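Local coordinates for putative alpha/beta hydrolase fold protein (Candidatus Nitrososphaera gargensis, PDB 5A62) that probably hydrolyses carboxylic esters, as a carboxylesterase of the alpha/beta hydrolase fold, at residues 117-123 against 212-218; 38-42 against 249-254. One frame throughout, in Å; residues are numbered along the deposited sequence.

Interaction 1 (117-123 against 212-218)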
ATOM      1  N   ASP A 117      -8.589 -19.650  19.696  1.00 12.53           N
ATOM      2  CA  ASP A 117      -9.596 -19.557  20.743  1.00 12.34           C
ATOM      3  C   ASP A 117     -10.077 -18.130  20.969  1.00 12.05           C
ATOM      4  O   ASP A 117     -11.266 -17.880  21.262  1.00 13.36           O
ATOM      5  CB  ASP A 117      -9.109 -20.113  22.036  1.00 14.34           C
ATOM      6  CG  ASP A 117      -8.885 -21.630  22.018  1.00 17.40           C
ATOM      7  OD1 ASP A 117      -9.807 -22.354  21.618  1.00 20.26           O
ATOM      8  OD2 ASP A 117      -7.816 -22.076  22.442  1.00 20.26           O
ATOM      9  N   ALA A 118      -9.144 -17.179  20.903  1.00 11.34           N
ATOM     10  CA  ALA A 118      -9.403 -15.819  21.308  1.00 10.39           C
ATOM     11  C   ALA A 118      -8.336 -14.931  20.738  1.00 10.28           C
ATOM     12  O   ALA A 118      -7.207 -15.347  20.496  1.00 11.15           O
ATOM     13  CB  ALA A 118      -9.405 -15.669  22.794  1.00 11.05           C
ATOM     14  N   ILE A 119      -8.744 -13.698  20.548  1.00  9.07           N
ATOM     15  CA  ILE A 119      -7.810 -12.617  20.267  1.00  8.93           C
ATOM     16  C   ILE A 119      -8.031 -11.501  21.278  1.00  8.58           C
ATOM     17  O   ILE A 119      -9.132 -11.243  21.727  1.00  9.39           O
ATOM     18  CB  ILE A 119      -7.889 -12.078  18.875  1.00  9.49           C
ATOM     19  CG1 ILE A 119      -9.156 -11.334  18.550  1.00  9.84           C
ATOM     20  CG2 ILE A 119      -7.626 -13.176  17.889  1.00  9.10           C
ATOM     21  CD1 ILE A 119      -9.153 -10.713  17.155  1.00 10.51           C
ATOM     22  N   ILE A 120      -6.909 -10.821  21.591  1.00  9.19           N
ATOM     23  CA  ILE A 120      -6.860  -9.701  22.530  1.00  9.82           C
ATOM     24  C   ILE A 120      -6.180  -8.592  21.798  1.00  9.16           C
ATOM     25  O   ILE A 120      -4.958  -8.663  21.597  1.00 10.83           O
ATOM     26  CB  ILE A 120      -6.180 -10.033  23.845  1.00 10.37           C
ATOM     27  CG1 ILE A 120      -6.882 -11.223  24.482  1.00 11.84           C
ATOM     28  CG2 ILE A 120      -6.246  -8.781  24.760  1.00 10.61           C
ATOM     29  CD1 ILE A 120      -6.181 -11.759  25.714  1.00 12.95           C
ATOM     30  N   MET A 121      -6.907  -7.569  21.420  1.00  9.86           N
ATOM     31  CA  MET A 121      -6.392  -6.451  20.620  1.00  9.83           C
ATOM     32  C   MET A 121      -6.132  -5.269  21.533  1.00 11.39           C
ATOM     33  O   MET A 121      -7.072  -4.815  22.211  1.00 11.98           O
ATOM     34  CB  MET A 121      -7.399  -6.034  19.573  1.00 10.41           C
ATOM     35  CG  MET A 121      -7.741  -7.129  18.580  1.00 11.03           C
ATOM     36  SD  MET A 121      -8.984  -6.659  17.388  1.00 13.37           S
ATOM     37  CE  MET A 121     -10.460  -6.626  18.422  1.00 13.75           C
ATOM     38  N   ILE A 122      -4.918  -4.780  21.614  1.00 10.12           N
ATOM     39  CA  ILE A 122      -4.530  -3.675  22.466  1.00  9.54           C
ATOM     40  C   ILE A 122      -4.330  -2.495  21.517  1.00 10.51           C
ATOM     41  O   ILE A 122      -3.440  -2.504  20.673  1.00 11.30           O
ATOM     42  CB  ILE A 122      -3.279  -3.950  23.235  1.00 11.41           C
ATOM     43  CG1 ILE A 122      -3.404  -5.253  24.052  1.00 12.48           C
ATOM     44  CG2 ILE A 122      -2.931  -2.710  24.086  1.00 13.19           C
ATOM     45  CD1 ILE A 122      -2.158  -5.661  24.777  1.00 14.18           C
ATOM     46  N   ASN A 123      -5.190  -1.456  21.594  1.00  9.63           N
ATOM     47  CA  ASN A 123      -5.241  -0.361  20.643  1.00  9.30           C
ATOM     48  C   ASN A 123      -5.130  -0.866  19.227  1.00  9.86           C
ATOM     49  O   ASN A 123      -4.324  -0.359  18.449  1.00 10.77           O
ATOM     50  CB  ASN A 123      -4.106   0.658  20.954  1.00 10.53           C
ATOM     51  CG  ASN A 123      -4.313   1.380  22.271  1.00 12.51           C
ATOM     52  OD1 ASN A 123      -5.460   1.594  22.707  1.00 12.97           O
ATOM     53  ND2 ASN A 123      -3.197   1.749  22.892  1.00 14.80           N
ATOM     54  N   LYS A 212     -13.418 -15.818  20.614  1.00 13.14           N
ATOM     55  CA  LYS A 212     -13.616 -14.828  21.686  1.00 12.86           C
ATOM     56  C   LYS A 212     -12.815 -13.581  21.321  1.00 12.64           C
ATOM     57  O   LYS A 212     -11.645 -13.719  21.056  1.00 13.73           O
ATOM     58  CB  LYS A 212     -13.162 -15.331  23.029  1.00 16.63           C
ATOM     59  CG  LYS A 212     -14.040 -16.429  23.618  1.00 21.08           C
ATOM     60  CD  LYS A 212     -13.466 -16.725  25.010  1.00 25.94           C
ATOM     61  CE  LYS A 212     -14.159 -17.818  25.816  1.00 30.98           C
ATOM     62  NZ  LYS A 212     -15.623 -17.895  25.566  1.00 34.99           N
ATOM     63  N   VAL A 213     -13.441 -12.424  21.320  1.00 11.29           N
ATOM     64  CA  VAL A 213     -12.826 -11.180  20.929  1.00 11.64           C
ATOM     65  C   VAL A 213     -12.746 -10.302  22.161  1.00 11.59           C
ATOM     66  O   VAL A 213     -13.746 -10.025  22.795  1.00 12.62           O
ATOM     67  CB  VAL A 213     -13.574 -10.462  19.833  1.00 11.46           C
ATOM     68  CG1 VAL A 213     -12.797  -9.216  19.427  1.00 12.40           C
ATOM     69  CG2 VAL A 213     -13.760 -11.359  18.600  1.00 13.06           C
ATOM     70  N   PHE A 214     -11.569  -9.861  22.484  1.00 10.23           N
ATOM     71  CA  PHE A 214     -11.319  -8.962  23.556  1.00 11.22           C
ATOM     72  C   PHE A 214     -10.544  -7.754  23.032  1.00 11.09           C
ATOM     73  O   PHE A 214      -9.755  -7.861  22.113  1.00 10.93           O
ATOM     74  CB  PHE A 214     -10.478  -9.595  24.650  1.00 12.39           C
ATOM     75  CG  PHE A 214     -11.050 -10.845  25.261  1.00 12.81           C
ATOM     76  CD1 PHE A 214     -10.751 -12.105  24.771  1.00 13.17           C
ATOM     77  CD2 PHE A 214     -11.806 -10.749  26.411  1.00 14.34           C
ATOM     78  CE1 PHE A 214     -11.257 -13.237  25.399  1.00 15.98           C
ATOM     79  CE2 PHE A 214     -12.311 -11.880  27.022  1.00 14.84           C
ATOM     80  CZ  PHE A 214     -12.046 -13.110  26.531  1.00 15.65           C
ATOM     81  N   ALA A 215     -10.745  -6.603  23.623  1.00 10.59           N
ATOM     82  CA  ALA A 215     -10.011  -5.395  23.270  1.00 10.60           C
ATOM     83  C   ALA A 215      -9.719  -4.582  24.527  1.00 10.98           C
ATOM     84  O   ALA A 215     -10.543  -4.455  25.442  1.00 11.76           O
ATOM     85  CB  ALA A 215     -10.735  -4.548  22.282  1.00 11.61           C
ATOM     86  N   ILE A 216      -8.521  -4.069  24.595  1.00 10.15           N
ATOM     87  CA  ILE A 216      -8.050  -3.081  25.594  1.00 11.64           C
ATOM     88  C   ILE A 216      -7.639  -1.836  24.850  1.00 11.97           C
ATOM     89  O   ILE A 216      -6.773  -1.937  23.978  1.00 11.91           O
ATOM     90  CB  ILE A 216      -6.888  -3.641  26.401  1.00 13.09           C
ATOM     91  CG1 ILE A 216      -7.240  -5.023  26.987  1.00 12.96           C
ATOM     92  CG2 ILE A 216      -6.490  -2.642  27.484  1.00 16.14           C
ATOM     93  CD1 ILE A 216      -6.135  -5.754  27.726  1.00 14.28           C
ATOM     94  N   VAL A 217      -8.250  -0.680  25.140  1.00 11.99           N
ATOM     95  CA  VAL A 217      -7.981   0.531  24.409  1.00 12.67           C
ATOM     96  C   VAL A 217      -7.695   1.655  25.383  1.00 12.83           C
ATOM     97  O   VAL A 217      -8.388   1.756  26.400  1.00 13.55           O
ATOM     98  CB  VAL A 217      -9.130   0.872  23.451  1.00 15.13           C
ATOM     99  CG1 VAL A 217     -10.428   1.153  24.125  1.00 19.67           C
ATOM    100  CG2 VAL A 217      -8.792   2.063  22.571  1.00 13.37           C
ATOM    101  N   GLY A 218      -6.721   2.480  25.069  1.00 11.90           N
ATOM    102  CA  GLY A 218      -6.420   3.669  25.866  1.00 13.18           C
ATOM    103  C   GLY A 218      -7.428   4.754  25.553  1.00 15.53           C
ATOM    104  O   GLY A 218      -7.682   5.043  24.396  1.00 15.13           O
TER
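Six backbone hydrogen bonds tie 117-123 to 212-218, from Lys212 N to Asp117 O at one end to Asn123 N on Ile216 O at the other. Donors come from each strand in turn: Ile119 N gives to Lys212 O, Phe214 N to Ile119 O, Met121 N to Phe214 O and Ile216 N to Met121 O. With N-to-C directions only 14° apart and axes 4.5 Å from each other, the strands are parallel neighbours. Four CA-H...O contacts fill in between, among them Ala215 CA to Met121 O at 3.2 Å.

The seventh bond uses a side chain. Asn123, already turned out of strand conformation, takes Gly218 N on a lone pair of OD1, in the amide plane, at 2.8 Å, with an N-H...O angle of 165°. The other arm of the amide, ND2, donates to His248 O, so the group is held at both ends and its flip is settled.

These are neighbouring strands of the central sheet of the alpha/beta hydrolase fold, strand 116-122 being flanked by 93-98 on its other edge.

Apolar packing divides between the two faces. On that of Ala118, Ile120, Phe214 and Ile216, Ala118 CB stands at the edge of the Phe214 ring, 4.0 Å from CE1, while Ile120 CG1 reaches Phe214 CB obliquely at 4.0 Å; helix 256-272 lies over this side. On the other face, the bend of Met121 at chi3 (-72°) carries CE to 3.6 Å from Val213 CG1, and helix 222-234 packs there against Met121 and Ala215.

Interaction 2 (38-42 against 249-254); sequences IWDYE and WVVIEK
Lys254 NZ reaches across to Glu42 and grips both carboxylate oxygens, OE1 at 2.9 Å and OE2 at 3.0 Å, each through its syn lone pair. This salt bridge joins the start of helix 40-48 to the end of the short helix 250-253, two helical segments beyond the C-terminal ends of the central parallel strands of the alpha/beta hydrolase fold. The same ammonium nitrogen gives a hydrogen bond to Ile38 O at 2.8 Å, with a C=O...N angle of 166°. A further bond, NZ to Val251 O at 2.7 Å, lies in the carbonyl plane and folds the lysine back over its own helix. Four oxygens thus surround NZ, and the bend at chi4 (-58°) turns it in among them. Glu42 OE2 also meets the hydroxyl of Tyr259 in helix 256-272, a second anchor that would help fix the carboxylate.

The aliphatic part of the lysine passes beside Tyr41, whose CB lies 3.8 Å from Lys254 CD. Deeper in, the Ile38 side chain crosses that of Ile252 at about a right angle, its CG1 3.8 Å from Ile252 CD1. Val251 is modelled in two conformers; in the one given, it too crosses Ile38, and its CG2 comes obliquely to the Trp39 ring, at 3.9 Å from CZ3. Trp39 and Val251 also touch His98, next to Ser99 in a GxSxG sequence consistent with a nucleophile elbow. At the outer end of Ile38, CD1 meets Trp249 at the edge of its indole, near the ring plane, 4.0 Å from CZ3.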
ATOM      1  N   ILE A  38       9.666  -4.903  22.955  1.00 10.66           N
ATOM      2  CA  ILE A  38       8.559  -4.204  23.587  1.00 11.20           C
ATOM      3  C   ILE A  38       7.833  -5.119  24.539  1.00 13.27           C
ATOM      4  O   ILE A  38       7.073  -4.629  25.355  1.00 14.30           O
ATOM      5  CB  ILE A  38       7.604  -3.630  22.506  1.00 12.85           C
ATOM      6  CG1 ILE A  38       6.973  -2.312  22.968  1.00 14.22           C
ATOM      7  CG2 ILE A  38       6.544  -4.615  22.061  1.00 11.84           C
ATOM      8  CD1 ILE A  38       6.099  -1.639  21.920  1.00 15.62           C
ATOM      9  N   TRP A  39       8.055  -6.439  24.453  1.00 12.38           N
ATOM     10  CA  TRP A  39       7.273  -7.472  25.164  1.00 13.53           C
ATOM     11  C   TRP A  39       8.026  -8.083  26.327  1.00 16.13           C
ATOM     12  O   TRP A  39       7.608  -9.101  26.911  1.00 15.35           O
ATOM     13  CB  TRP A  39       6.812  -8.577  24.203  1.00 12.47           C
ATOM     14  CG  TRP A  39       5.849  -8.210  23.140  1.00 12.58           C
ATOM     15  CD1 TRP A  39       5.953  -8.466  21.756  1.00 11.71           C
ATOM     16  CD2 TRP A  39       4.518  -7.683  23.310  1.00 12.58           C
ATOM     17  NE1 TRP A  39       4.842  -8.031  21.129  1.00 12.83           N
ATOM     18  CE2 TRP A  39       3.921  -7.607  22.034  1.00 12.91           C
ATOM     19  CE3 TRP A  39       3.766  -7.282  24.402  1.00 14.65           C
ATOM     20  CZ2 TRP A  39       2.669  -7.143  21.846  1.00 14.11           C
ATOM     21  CZ3 TRP A  39       2.514  -6.848  24.217  1.00 15.45           C
ATOM     22  CH2 TRP A  39       1.962  -6.744  22.909  1.00 15.60           C
ATOM     23  N   ASP A  40       9.130  -7.492  26.745  1.00 17.08           N
ATOM     24  CA  ASP A  40       9.964  -8.135  27.751  0.60 18.44           C
ATOM     25  C   ASP A  40       9.209  -8.529  29.008  1.00 17.73           C
ATOM     26  O   ASP A  40       9.245  -9.679  29.474  1.00 17.25           O
ATOM     27  CB  ASP A  40      11.200  -7.241  28.072  0.60 19.35           C
ATOM     28  CG  ASP A  40      10.873  -5.729  28.509  0.60 20.72           C
ATOM     29  OD1 ASP A  40       9.705  -5.230  28.535  0.60 20.99           O
ATOM     30  OD2 ASP A  40      11.872  -5.018  28.855  0.60 24.11           O
ATOM     31  N   TYR A  41       8.508  -7.558  29.561  1.00 16.40           N
ATOM     32  CA  TYR A  41       7.746  -7.769  30.742  1.00 16.17           C
ATOM     33  C   TYR A  41       6.669  -8.810  30.548  1.00 15.95           C
ATOM     34  O   TYR A  41       6.459  -9.698  31.378  1.00 16.95           O
ATOM     35  CB  TYR A  41       7.100  -6.480  31.229  1.00 15.79           C
ATOM     36  CG  TYR A  41       6.191  -6.631  32.429  1.00 19.03           C
ATOM     37  CD1 TYR A  41       6.721  -6.887  33.679  1.00 23.24           C
ATOM     38  CD2 TYR A  41       4.816  -6.611  32.286  1.00 21.58           C
ATOM     39  CE1 TYR A  41       5.895  -7.073  34.780  1.00 25.35           C
ATOM     40  CE2 TYR A  41       3.991  -6.780  33.377  1.00 26.44           C
ATOM     41  CZ  TYR A  41       4.547  -6.972  34.628  1.00 28.15           C
ATOM     42  OH  TYR A  41       3.685  -7.170  35.703  1.00 31.90           O
ATOM     43  N   GLU A  42       5.955  -8.703  29.455  1.00 14.00           N
ATOM     44  CA  GLU A  42       4.854  -9.582  29.206  1.00 13.09           C
ATOM     45  C   GLU A  42       5.321 -11.030  29.025  1.00 14.95           C
ATOM     46  O   GLU A  42       4.612 -11.937  29.457  1.00 14.34           O
ATOM     47  CB  GLU A  42       4.084  -9.166  27.912  1.00 13.84           C
ATOM     48  CG  GLU A  42       3.311  -7.897  28.057  1.00 14.82           C
ATOM     49  CD  GLU A  42       4.105  -6.654  27.967  1.00 14.37           C
ATOM     50  OE1 GLU A  42       5.332  -6.620  27.740  1.00 15.31           O
ATOM     51  OE2 GLU A  42       3.449  -5.577  28.100  1.00 19.83           O
ATOM     52  N   TRP A 249       0.585   4.201  22.811  1.00 14.44           N
ATOM     53  CA  TRP A 249       1.777   3.492  23.216  1.00 15.18           C
ATOM     54  C   TRP A 249       1.744   2.939  24.640  1.00 16.05           C
ATOM     55  O   TRP A 249       2.715   2.901  25.373  1.00 15.10           O
ATOM     56  CB  TRP A 249       3.019   4.364  22.971  1.00 14.92           C
ATOM     57  CG  TRP A 249       3.331   4.517  21.560  1.00 16.57           C
ATOM     58  CD1 TRP A 249       3.040   5.606  20.762  1.00 17.66           C
ATOM     59  CD2 TRP A 249       3.936   3.540  20.702  1.00 15.33           C
ATOM     60  NE1 TRP A 249       3.451   5.361  19.482  1.00 19.30           N
ATOM     61  CE2 TRP A 249       4.025   4.120  19.416  1.00 17.15           C
ATOM     62  CE3 TRP A 249       4.481   2.253  20.905  1.00 15.39           C
ATOM     63  CZ2 TRP A 249       4.583   3.441  18.335  1.00 18.00           C
ATOM     64  CZ3 TRP A 249       5.011   1.589  19.826  1.00 17.39           C
ATOM     65  CH2 TRP A 249       5.063   2.193  18.552  1.00 16.93           C
ATOM     66  N   VAL A 250       0.588   2.425  25.014  1.00 16.93           N
ATOM     67  CA  VAL A 250       0.363   1.876  26.342  1.00 15.92           C
ATOM     68  C   VAL A 250       1.341   0.743  26.632  1.00 15.08           C
ATOM     69  O   VAL A 250       1.676   0.486  27.780  1.00 15.75           O
ATOM     70  CB  VAL A 250      -1.125   1.403  26.516  1.00 16.77           C
ATOM     71  CG1 VAL A 250      -1.429   0.202  25.646  1.00 15.84           C
ATOM     72  CG2 VAL A 250      -1.451   1.125  27.978  1.00 17.25           C
ATOM     73  N   VAL A 251       1.786  -0.005  25.622  1.00 13.95           N
ATOM     74  CA  VAL A 251       2.714  -1.107  25.788  0.50 14.32           C
ATOM     75  C   VAL A 251       4.111  -0.613  26.226  1.00 13.49           C
ATOM     76  O   VAL A 251       4.901  -1.365  26.751  1.00 15.19           O
ATOM     77  CB  VAL A 251       2.783  -1.972  24.505  0.50 15.64           C
ATOM     78  CG1 VAL A 251       3.186  -1.154  23.302  0.50 15.79           C
ATOM     79  CG2 VAL A 251       3.712  -3.150  24.634  0.50 16.04           C
ATOM     80  N   ILE A 252       4.417   0.641  25.993  1.00 12.78           N
ATOM     81  CA  ILE A 252       5.660   1.217  26.500  1.00 12.66           C
ATOM     82  C   ILE A 252       5.467   1.583  27.976  1.00 13.99           C
ATOM     83  O   ILE A 252       6.383   1.322  28.766  1.00 15.05           O
ATOM     84  CB  ILE A 252       6.014   2.488  25.712  1.00 13.33           C
ATOM     85  CG1 ILE A 252       6.334   2.126  24.274  1.00 15.31           C
ATOM     86  CG2 ILE A 252       7.138   3.302  26.364  1.00 14.47           C
ATOM     87  CD1 ILE A 252       7.514   1.262  24.068  1.00 16.47           C
ATOM     88  N   GLU A 253       4.331   2.191  28.331  1.00 13.93           N
ATOM     89  CA  GLU A 253       4.120   2.642  29.706  1.00 15.26           C
ATOM     90  C   GLU A 253       3.817   1.505  30.672  1.00 15.46           C
ATOM     91  O   GLU A 253       4.121   1.615  31.853  1.00 16.68           O
ATOM     92  CB  GLU A 253       3.009   3.632  29.747  1.00 17.98           C
ATOM     93  CG  GLU A 253       3.443   4.904  29.031  1.00 22.59           C
ATOM     94  CD  GLU A 253       2.601   6.115  29.405  1.00 31.25           C
ATOM     95  OE1 GLU A 253       1.556   5.945  30.091  1.00 45.42           O
ATOM     96  OE2 GLU A 253       2.962   7.243  29.035  1.00 30.05           O
ATOM     97  N   LYS A 254       3.175   0.448  30.187  1.00 13.08           N
ATOM     98  CA  LYS A 254       2.880  -0.759  30.968  1.00 13.10           C
ATOM     99  C   LYS A 254       2.141  -0.448  32.263  1.00 13.71           C
ATOM    100  O   LYS A 254       2.582  -0.845  33.341  1.00 14.85           O
ATOM    101  CB  LYS A 254       4.161  -1.597  31.224  1.00 13.78           C
ATOM    102  CG  LYS A 254       4.888  -1.955  29.929  1.00 15.62           C
ATOM    103  CD  LYS A 254       5.886  -3.091  30.064  1.00 16.21           C
ATOM    104  CE  LYS A 254       6.645  -3.418  28.766  1.00 17.61           C
ATOM    105  NZ  LYS A 254       5.785  -3.765  27.667  1.00 16.99           N
TER

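Overall arrangement
The two contacts lie with their centres about 15 Å apart in one alpha/beta hydrolase fold. Interaction 1 pairs strands 116-122 and 212-218 within the central sheet; interaction 2 joins the start of helix 40-48 to the short helix 250-253 and Lys254, beyond the C-terminal ends of the central strands. Along the chain, 117-123 and 212-218 are nested inside the loop closed by 38-42 and 249-254. They meet at Val250, whose CG1 packs 3.6 Å from both Ile122 CG2 and Asn123 ND2, so the end of strand 116-122 abuts helix 250-253. Asn123 and Trp39 each lie near the probable nucleophile elbow, consistent with both contacts framing the catalytic side of the sheet.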